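TRNA(Ile2) 2-agmatinylcytidine synthetase TiaS (Archaeoglobus fulgidus, PDB 6AGG) catalyses the ATP-dependent attachment of agmatine to the wobble cytidine (C34) of an isoleucine tRNA, so that the tRNA reads AUA instead of AUG. Local coordinates at residues Leu158-Tyr163 with Glu222-Ala227; Pro189-Asn194 with Tyr214-Glu219. All blocks are in the same frame, centred on the assembly; numbering follows the deposited sequence.

Overall arrangement
Both contacts lie in the FLD domain, with centres about 7 Å apart. Strands 157-163 and 212-218 are antiparallel neighbours in one mixed sheet, and helix 221-230 follows strand 212-218 in the chain. Contact 1 packs that helix on the sheet. Contact 2 joins the loop 189-194 to strand 212-218, which is the outermost strand on this side within the chain. The two are stitched together by probable hydrogen bonds, Leu160 N to Ile216 O at 2.8 Å and Ala162 N to Tyr214 O at 2.6 Å. Agmatine lies against contact 2, and the side chain of Glu159 from contact 1 comes within about 3 Å of it (nearest atoms).

Contact 1: residues Leu158-Tyr163 with Glu222-Ala227; sequences LELIAY and EALYKA
Helix 221-230 packs on the FLD part of the large mixed sheet, and this contact joins it to strand 157-163. Leu158 and Leu160 on the strand meet Leu224 and Tyr225 on the helix. The two short axes come within 9.0 Å and run at 29° to each other. The joint is apolar.

Leu224 carries most of it. Its CB points at the strand, and its CD2 methyl reaches CB of Leu158 at 3.4 Å. Its CG lies 3.6 Å from CB of Leu160. The Leu160 and Leu224 side chains lie alongside one another, pointing opposite ways. Leu160 has CG anti to its own N (chi1 179°), which carries the branch alongside the helix. There its CD1 lies 3.9 Å from CB of Leu224. The same methyl approaches the Tyr225 ring obliquely, with CD1 of Leu160 4.0 Å from CD1 of Tyr225. Tyr225 starts out away from the strand, and its ring returns to make this touch at the exposed border.

Leu224 also touches Ile216 of strand 212-218 and Thr191 of loop 189-194. With an alanine here, Leu158 CB and Leu160 CB would probably lose the apolar groups packed on them, leaving a gap between strand and helix.

Leu158 and Leu160 face the helix, while Glu159 between them faces agmatine and makes a weak hydrogen bond to it through OE2. Helix 221-230 links the parallel strands 212-218 and 239-244, which flank 157-163. This is a split beta-alpha-beta crossover, its helix packed on the central strand, consistent with a ferredoxin-like, RRM-type fold.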
ATOM      1  N   LEU A 158     -13.147   3.062  -0.583  1.00 69.94           N
ATOM      2  CA  LEU A 158     -14.004   2.543   0.459  1.00 79.17           C
ATOM      3  C   LEU A 158     -13.583   1.136   0.859  1.00 76.89           C
ATOM      4  O   LEU A 158     -13.078   0.371   0.033  1.00 71.79           O
ATOM      5  CB  LEU A 158     -15.462   2.594   0.010  1.00 82.08           C
ATOM      6  CG  LEU A 158     -15.933   3.982  -0.425  1.00 76.55           C
ATOM      7  CD1 LEU A 158     -17.380   3.963  -0.841  1.00 73.41           C
ATOM      8  CD2 LEU A 158     -15.729   4.998   0.674  1.00 82.69           C
ATOM      9  N   GLU A 159     -13.753   0.817   2.141  1.00 62.49           N
ATOM     10  CA  GLU A 159     -13.609  -0.564   2.583  1.00 63.95           C
ATOM     11  C   GLU A 159     -14.785  -0.975   3.454  1.00 72.91           C
ATOM     12  O   GLU A 159     -15.136  -0.307   4.431  1.00 71.93           O
ATOM     13  CB  GLU A 159     -12.278  -0.817   3.286  1.00 76.96           C
ATOM     14  CG  GLU A 159     -11.881  -2.289   3.284  1.00 95.18           C
ATOM     15  CD  GLU A 159     -10.465  -2.525   3.783  1.00101.67           C
ATOM     16  OE1 GLU A 159      -9.768  -1.528   4.062  1.00 97.11           O
ATOM     17  OE2 GLU A 159     -10.051  -3.702   3.888  1.00108.99           O
ATOM     18  N   LEU A 160     -15.416  -2.066   3.053  1.00 72.85           N
ATOM     19  CA  LEU A 160     -16.481  -2.645   3.821  1.00 73.38           C
ATOM     20  C   LEU A 160     -15.817  -3.661   4.748  1.00 76.37           C
ATOM     21  O   LEU A 160     -15.389  -4.731   4.312  1.00 74.57           O
ATOM     22  CB  LEU A 160     -17.515  -3.277   2.882  1.00 78.86           C
ATOM     23  CG  LEU A 160     -18.728  -3.982   3.491  1.00 85.79           C
ATOM     24  CD1 LEU A 160     -19.993  -3.679   2.703  1.00 75.49           C
ATOM     25  CD2 LEU A 160     -18.479  -5.483   3.554  1.00 96.00           C
ATOM     26  N   ILE A 161     -15.678  -3.287   6.018  1.00 78.99           N
ATOM     27  CA  ILE A 161     -15.101  -4.174   7.017  1.00 71.41           C
ATOM     28  C   ILE A 161     -16.200  -5.011   7.652  1.00 72.91           C
ATOM     29  O   ILE A 161     -17.100  -4.472   8.298  1.00 73.29           O
ATOM     30  CB  ILE A 161     -14.400  -3.405   8.158  1.00 68.01           C
ATOM     31  CG1 ILE A 161     -13.412  -2.360   7.606  1.00 64.62           C
ATOM     32  CG2 ILE A 161     -13.717  -4.390   9.104  1.00 52.34           C
ATOM     33  CD1 ILE A 161     -11.977  -2.867   7.437  1.00 62.08           C
ATOM     34  N   ALA A 162     -16.133  -6.324   7.457  1.00 65.47           N
ATOM     35  CA  ALA A 162     -17.019  -7.228   8.166  1.00 73.43           C
ATOM     36  C   ALA A 162     -16.361  -7.701   9.479  1.00 80.69           C
ATOM     37  O   ALA A 162     -15.136  -7.821   9.570  1.00 82.28           O
ATOM     38  CB  ALA A 162     -17.389  -8.402   7.284  1.00 75.36           C
ATOM     39  N   TYR A 163     -17.171  -7.963  10.499  1.00 62.43           N
ATOM     40  CA  TYR A 163     -16.617  -8.369  11.797  1.00 63.45           C
ATOM     41  C   TYR A 163     -17.185  -9.694  12.328  1.00 68.90           C
ATOM     42  O   TYR A 163     -18.360 -10.022  12.131  1.00 65.91           O
ATOM     43  CB  TYR A 163     -16.784  -7.252  12.832  1.00 70.92           C
ATOM     44  CG  TYR A 163     -16.027  -5.967  12.531  1.00 75.41           C
ATOM     45  CD1 TYR A 163     -14.668  -5.865  12.782  1.00 78.06           C
ATOM     46  CD2 TYR A 163     -16.683  -4.847  12.033  1.00 74.59           C
ATOM     47  CE1 TYR A 163     -13.974  -4.692  12.536  1.00 79.27           C
ATOM     48  CE2 TYR A 163     -15.994  -3.667  11.782  1.00 74.26           C
ATOM     49  CZ  TYR A 163     -14.636  -3.591  12.036  1.00 71.26           C
ATOM     50  OH  TYR A 163     -13.935  -2.421  11.771  1.00 59.25           O
ATOM     51  N   GLU A 222     -22.827   1.091  -3.353  1.00114.80           N
ATOM     52  CA  GLU A 222     -23.650   0.110  -4.058  1.00116.40           C
ATOM     53  C   GLU A 222     -22.882  -1.152  -4.466  1.00111.25           C
ATOM     54  O   GLU A 222     -23.402  -2.262  -4.368  1.00115.05           O
ATOM     55  CB  GLU A 222     -24.307   0.749  -5.282  1.00122.55           C
ATOM     56  CG  GLU A 222     -25.168  -0.213  -6.090  1.00130.32           C
ATOM     57  CD  GLU A 222     -25.935   0.476  -7.202  1.00135.66           C
ATOM     58  OE1 GLU A 222     -26.531  -0.232  -8.041  1.00138.50           O
ATOM     59  OE2 GLU A 222     -25.943   1.726  -7.232  1.00133.50           O
ATOM     60  N   ALA A 223     -21.648  -0.981  -4.929  1.00102.95           N
ATOM     61  CA  ALA A 223     -20.801  -2.116  -5.287  1.00 95.00           C
ATOM     62  C   ALA A 223     -20.399  -2.938  -4.054  1.00 94.19           C
ATOM     63  O   ALA A 223     -20.482  -4.170  -4.061  1.00 97.02           O
ATOM     64  CB  ALA A 223     -19.566  -1.639  -6.037  1.00 76.11           C
ATOM     65  N   LEU A 224     -19.959  -2.252  -3.003  1.00 85.09           N
ATOM     66  CA  LEU A 224     -19.606  -2.915  -1.748  1.00 89.81           C
ATOM     67  C   LEU A 224     -20.759  -3.761  -1.198  1.00 96.02           C
ATOM     68  O   LEU A 224     -20.569  -4.919  -0.824  1.00 90.81           O
ATOM     69  CB  LEU A 224     -19.159  -1.891  -0.704  1.00 79.27           C
ATOM     70  CG  LEU A 224     -17.664  -1.787  -0.391  1.00 74.67           C
ATOM     71  CD1 LEU A 224     -16.817  -2.571  -1.354  1.00 60.23           C
ATOM     72  CD2 LEU A 224     -17.218  -0.341  -0.336  1.00 82.22           C
ATOM     73  N   TYR A 225     -21.957  -3.188  -1.159  1.00 99.87           N
ATOM     74  CA  TYR A 225     -23.114  -3.927  -0.674  1.00103.33           C
ATOM     75  C   TYR A 225     -23.365  -5.159  -1.543  1.00111.60           C
ATOM     76  O   TYR A 225     -23.723  -6.222  -1.034  1.00117.42           O
ATOM     77  CB  TYR A 225     -24.354  -3.028  -0.576  1.00 98.59           C
ATOM     78  CG  TYR A 225     -24.368  -2.154   0.664  1.00 93.24           C
ATOM     79  CD1 TYR A 225     -23.730  -2.569   1.835  1.00102.55           C
ATOM     80  CD2 TYR A 225     -25.006  -0.918   0.669  1.00 89.29           C
ATOM     81  CE1 TYR A 225     -23.733  -1.784   2.980  1.00101.68           C
ATOM     82  CE2 TYR A 225     -25.012  -0.118   1.811  1.00 99.11           C
ATOM     83  CZ  TYR A 225     -24.372  -0.561   2.967  1.00101.10           C
ATOM     84  OH  TYR A 225     -24.367   0.216   4.108  1.00 89.02           O
ATOM     85  N   LYS A 226     -23.154  -5.019  -2.846  1.00109.67           N
ATOM     86  CA  LYS A 226     -23.267  -6.151  -3.756  1.00108.39           C
ATOM     87  C   LYS A 226     -22.257  -7.232  -3.381  1.00104.80           C
ATOM     88  O   LYS A 226     -22.574  -8.419  -3.384  1.00107.98           O
ATOM     89  CB  LYS A 226     -23.043  -5.702  -5.197  1.00103.76           C
ATOM     90  CG  LYS A 226     -24.114  -4.774  -5.747  1.00114.01           C
ATOM     91  CD  LYS A 226     -23.780  -4.384  -7.194  1.00120.58           C
ATOM     92  CE  LYS A 226     -24.748  -3.364  -7.771  1.00115.62           C
ATOM     93  NZ  LYS A 226     -24.166  -2.695  -8.972  1.00114.94           N
ATOM     94  N   ALA A 227     -21.040  -6.812  -3.059  1.00 99.46           N
ATOM     95  CA  ALA A 227     -19.994  -7.735  -2.639  1.00 99.87           C
ATOM     96  C   ALA A 227     -20.422  -8.533  -1.408  1.00101.23           C
ATOM     97  O   ALA A 227     -20.103  -9.714  -1.268  1.00104.47           O
ATOM     98  CB  ALA A 227     -18.713  -6.966  -2.341  1.00 91.10           C
TER

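Contact 2: residues Pro189-Asn194 with Tyr214-Glu219; sequences PQTFDN and YGIRGE. With AG2 (agmatine), chain D.
This contact forms part of the agmatine site, where loop 189-194 lies along the outer strand 212-218. Asn194 and Arg217 make the central link. Asn194 OD1 accepts the backbone N-H of Arg217 at 2.7 Å, and Asn194 ND2 donates to Arg217 O at 2.9 Å. The amide is therefore gripped at both ends and its rotation is fixed. Arg217 O has a second donor, Phe192 N at 3.0 Å, tilted 31° from the carbonyl plane. Beside it, Thr191 and Gly218 form a single beta bridge.

Phe192 has CG between its own N and carbonyl carbon (chi1 67°). This turns the ring back over the strand, where Arg217 CB sits above the ring, nearer its margin. Gln190 runs crosswise to Glu219, its OE1 3.4 Å from Glu219 CB. Glu219 OE2 forms a salt bridge with Arg410, and Arg217 NH2 is hydrogen-bonded to His403 ND1.

Two main-chain carbonyls supply most of the bonds to the agmatine guanidinium. Asp193 O accepts from agmatine NE at 3.0 Å and also from NH2. Gly215 O accepts from agmatine NH1 at 2.9 Å and more weakly from NH2. Asn194 OD1 lies 2.6 Å from agmatine NH2. Glu159 adds a weak bond and a negative charge that would probably offset the guanidinium's. Since Asn194 ties loop to strand, it probably sets the spacing of the carbonyl acceptors.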
ATOM      1  N   PRO A 189     -13.751  -3.750 -11.842  1.00108.34           N
ATOM      2  CA  PRO A 189     -12.926  -3.168 -10.781  1.00 79.97           C
ATOM      3  C   PRO A 189     -13.692  -2.466  -9.665  1.00 79.01           C
ATOM      4  O   PRO A 189     -13.044  -2.058  -8.699  1.00 79.18           O
ATOM      5  CB  PRO A 189     -12.122  -2.112 -11.537  1.00 80.91           C
ATOM      6  CG  PRO A 189     -13.140  -1.581 -12.550  1.00 90.27           C
ATOM      7  CD  PRO A 189     -13.989  -2.786 -12.938  1.00101.08           C
ATOM      8  N   GLN A 190     -15.005  -2.287  -9.786  1.00 84.92           N
ATOM      9  CA  GLN A 190     -15.766  -1.609  -8.725  1.00 83.64           C
ATOM     10  C   GLN A 190     -15.295  -2.046  -7.339  1.00 90.20           C
ATOM     11  O   GLN A 190     -15.033  -1.203  -6.484  1.00 95.70           O
ATOM     12  CB  GLN A 190     -17.276  -1.794  -8.905  1.00 91.76           C
ATOM     13  CG  GLN A 190     -17.878  -0.872  -9.962  1.00103.10           C
ATOM     14  CD  GLN A 190     -17.376   0.563  -9.829  1.00107.53           C
ATOM     15  OE1 GLN A 190     -17.580   1.205  -8.796  1.00106.76           O
ATOM     16  NE2 GLN A 190     -16.701   1.066 -10.876  1.00 87.14           N
ATOM     17  N   THR A 191     -15.177  -3.355  -7.119  1.00 94.39           N
ATOM     18  CA  THR A 191     -14.399  -3.853  -5.981  1.00 97.69           C
ATOM     19  C   THR A 191     -13.086  -4.387  -6.525  1.00102.81           C
ATOM     20  O   THR A 191     -13.063  -5.073  -7.544  1.00114.43           O
ATOM     21  CB  THR A 191     -15.113  -4.972  -5.172  1.00 84.77           C
ATOM     22  OG1 THR A 191     -14.991  -6.230  -5.855  1.00 91.84           O
ATOM     23  CG2 THR A 191     -16.579  -4.636  -4.938  1.00 74.11           C
ATOM     24  N   PHE A 192     -11.993  -4.074  -5.843  1.00 97.31           N
ATOM     25  CA  PHE A 192     -10.670  -4.370  -6.374  1.00 98.16           C
ATOM     26  C   PHE A 192      -9.754  -4.798  -5.242  1.00 88.21           C
ATOM     27  O   PHE A 192     -10.036  -4.519  -4.079  1.00 72.19           O
ATOM     28  CB  PHE A 192     -10.098  -3.123  -7.056  1.00 91.25           C
ATOM     29  CG  PHE A 192      -9.806  -2.007  -6.097  1.00 88.57           C
ATOM     30  CD1 PHE A 192      -8.546  -1.875  -5.537  1.00 84.73           C
ATOM     31  CD2 PHE A 192     -10.800  -1.113  -5.727  1.00 93.29           C
ATOM     32  CE1 PHE A 192      -8.272  -0.861  -4.638  1.00 89.05           C
ATOM     33  CE2 PHE A 192     -10.535  -0.097  -4.827  1.00 96.79           C
ATOM     34  CZ  PHE A 192      -9.268   0.028  -4.280  1.00 94.90           C
ATOM     35  N   ASP A 193      -8.657  -5.467  -5.588  1.00100.49           N
ATOM     36  CA  ASP A 193      -7.640  -5.873  -4.610  1.00101.58           C
ATOM     37  C   ASP A 193      -8.167  -6.765  -3.494  1.00 93.12           C
ATOM     38  O   ASP A 193      -7.567  -6.850  -2.428  1.00 97.72           O
ATOM     39  CB  ASP A 193      -6.946  -4.655  -3.995  1.00109.38           C
ATOM     40  CG  ASP A 193      -5.735  -4.217  -4.784  1.00126.10           C
ATOM     41  OD1 ASP A 193      -5.271  -5.001  -5.640  1.00136.73           O
ATOM     42  OD2 ASP A 193      -5.247  -3.093  -4.544  1.00131.53           O
ATOM     43  N   ASN A 194      -9.284  -7.432  -3.743  1.00 90.78           N
ATOM     44  CA  ASN A 194      -9.893  -8.285  -2.738  1.00 92.65           C
ATOM     45  C   ASN A 194      -9.570  -9.756  -2.949  1.00 96.89           C
ATOM     46  O   ASN A 194     -10.026 -10.617  -2.211  1.00 96.70           O
ATOM     47  CB  ASN A 194     -11.396  -8.062  -2.729  1.00 98.08           C
ATOM     48  CG  ASN A 194     -11.757  -6.635  -2.400  1.00 94.28           C
ATOM     49  OD1 ASN A 194     -11.106  -5.994  -1.574  1.00 78.15           O
ATOM     50  ND2 ASN A 194     -12.792  -6.122  -3.053  1.00102.06           N
ATOM     51  N   TYR A 214     -13.662 -10.063   7.051  1.00 83.09           N
ATOM     52  CA  TYR A 214     -13.076  -9.603   5.807  1.00 77.23           C
ATOM     53  C   TYR A 214     -13.209  -8.093   5.703  1.00 77.07           C
ATOM     54  O   TYR A 214     -14.132  -7.494   6.261  1.00 72.38           O
ATOM     55  CB  TYR A 214     -13.729 -10.281   4.595  1.00 67.11           C
ATOM     56  CG  TYR A 214     -15.214 -10.026   4.474  1.00 75.29           C
ATOM     57  CD1 TYR A 214     -16.134 -11.012   4.798  1.00 78.74           C
ATOM     58  CD2 TYR A 214     -15.696  -8.800   4.033  1.00 87.01           C
ATOM     59  CE1 TYR A 214     -17.494 -10.793   4.692  1.00 74.84           C
ATOM     60  CE2 TYR A 214     -17.063  -8.567   3.925  1.00 90.27           C
ATOM     61  CZ  TYR A 214     -17.955  -9.572   4.257  1.00 82.75           C
ATOM     62  OH  TYR A 214     -19.313  -9.363   4.150  1.00 86.70           O
ATOM     63  N   GLY A 215     -12.257  -7.489   5.000  1.00 82.98           N
ATOM     64  CA  GLY A 215     -12.317  -6.087   4.628  1.00 80.63           C
ATOM     65  C   GLY A 215     -12.264  -6.000   3.117  1.00 82.29           C
ATOM     66  O   GLY A 215     -11.263  -6.373   2.496  1.00 81.73           O
ATOM     67  N   ILE A 216     -13.347  -5.527   2.516  1.00 82.15           N
ATOM     68  CA  ILE A 216     -13.439  -5.479   1.057  1.00 83.92           C
ATOM     69  C   ILE A 216     -13.289  -4.060   0.517  1.00 86.52           C
ATOM     70  O   ILE A 216     -14.060  -3.170   0.875  1.00 93.10           O
ATOM     71  CB  ILE A 216     -14.766  -6.086   0.566  1.00 80.67           C
ATOM     72  CG1 ILE A 216     -14.728  -7.611   0.675  1.00 78.49           C
ATOM     73  CG2 ILE A 216     -15.042  -5.694  -0.875  1.00 92.09           C
ATOM     74  CD1 ILE A 216     -16.103  -8.247   0.725  1.00 70.95           C
ATOM     75  N   ARG A 217     -12.296  -3.858  -0.348  1.00 76.22           N
ATOM     76  CA  ARG A 217     -12.031  -2.541  -0.941  1.00 69.63           C
ATOM     77  C   ARG A 217     -12.746  -2.301  -2.280  1.00 80.74           C
ATOM     78  O   ARG A 217     -12.828  -3.191  -3.130  1.00 89.71           O
ATOM     79  CB  ARG A 217     -10.530  -2.314  -1.089  1.00 70.50           C
ATOM     80  CG  ARG A 217      -9.845  -1.890   0.195  1.00 77.93           C
ATOM     81  CD  ARG A 217      -8.528  -2.624   0.357  1.00 90.55           C
ATOM     82  NE  ARG A 217      -7.683  -2.013   1.372  1.00 91.27           N
ATOM     83  CZ  ARG A 217      -6.494  -2.478   1.727  1.00 89.04           C
ATOM     84  NH1 ARG A 217      -6.008  -3.569   1.160  1.00 76.42           N
ATOM     85  NH2 ARG A 217      -5.794  -1.854   2.658  1.00101.88           N
ATOM     86  N   GLY A 218     -13.251  -1.083  -2.460  1.00 76.80           N
ATOM     87  CA  GLY A 218     -14.109  -0.765  -3.587  1.00 68.91           C
ATOM     88  C   GLY A 218     -14.280   0.725  -3.828  1.00 74.57           C
ATOM     89  O   GLY A 218     -13.533   1.543  -3.292  1.00 76.72           O
ATOM     90  N   GLU A 219     -15.282   1.075  -4.630  1.00 83.73           N
ATOM     91  CA  GLU A 219     -15.419   2.440  -5.142  1.00 91.98           C
ATOM     92  C   GLU A 219     -16.727   3.111  -4.743  1.00 98.13           C
ATOM     93  O   GLU A 219     -16.762   4.312  -4.479  1.00105.96           O
ATOM     94  CB  GLU A 219     -15.299   2.452  -6.672  1.00 94.41           C
ATOM     95  CG  GLU A 219     -14.044   1.791  -7.213  1.00 99.80           C
ATOM     96  CD  GLU A 219     -12.802   2.625  -6.995  1.00101.38           C
ATOM     97  OE1 GLU A 219     -12.884   3.635  -6.264  1.00104.93           O
ATOM     98  OE2 GLU A 219     -11.744   2.276  -7.564  1.00 97.78           O
TER
HETATM   99  N   AG2 D 503      -1.219  -8.370   2.320  1.00 76.36           N
HETATM  100  CA  AG2 D 503      -2.211  -7.975   1.351  1.00 87.18           C
HETATM  101  CB  AG2 D 503      -3.481  -7.389   1.870  1.00 87.76           C
HETATM  102  CG  AG2 D 503      -4.426  -6.746   0.911  1.00 82.97           C
HETATM  103  CD  AG2 D 503      -5.808  -6.448   1.393  1.00 84.32           C
HETATM  104  NE  AG2 D 503      -6.914  -6.626   0.503  1.00 79.56           N
HETATM  105  CZ  AG2 D 503      -8.248  -6.320   0.941  1.00 80.75           C
HETATM  106  NH1 AG2 D 503      -8.468  -5.881   2.155  1.00 76.14           N
HETATM  107  NH2 AG2 D 503      -9.243  -6.488   0.119  1.00 82.25           N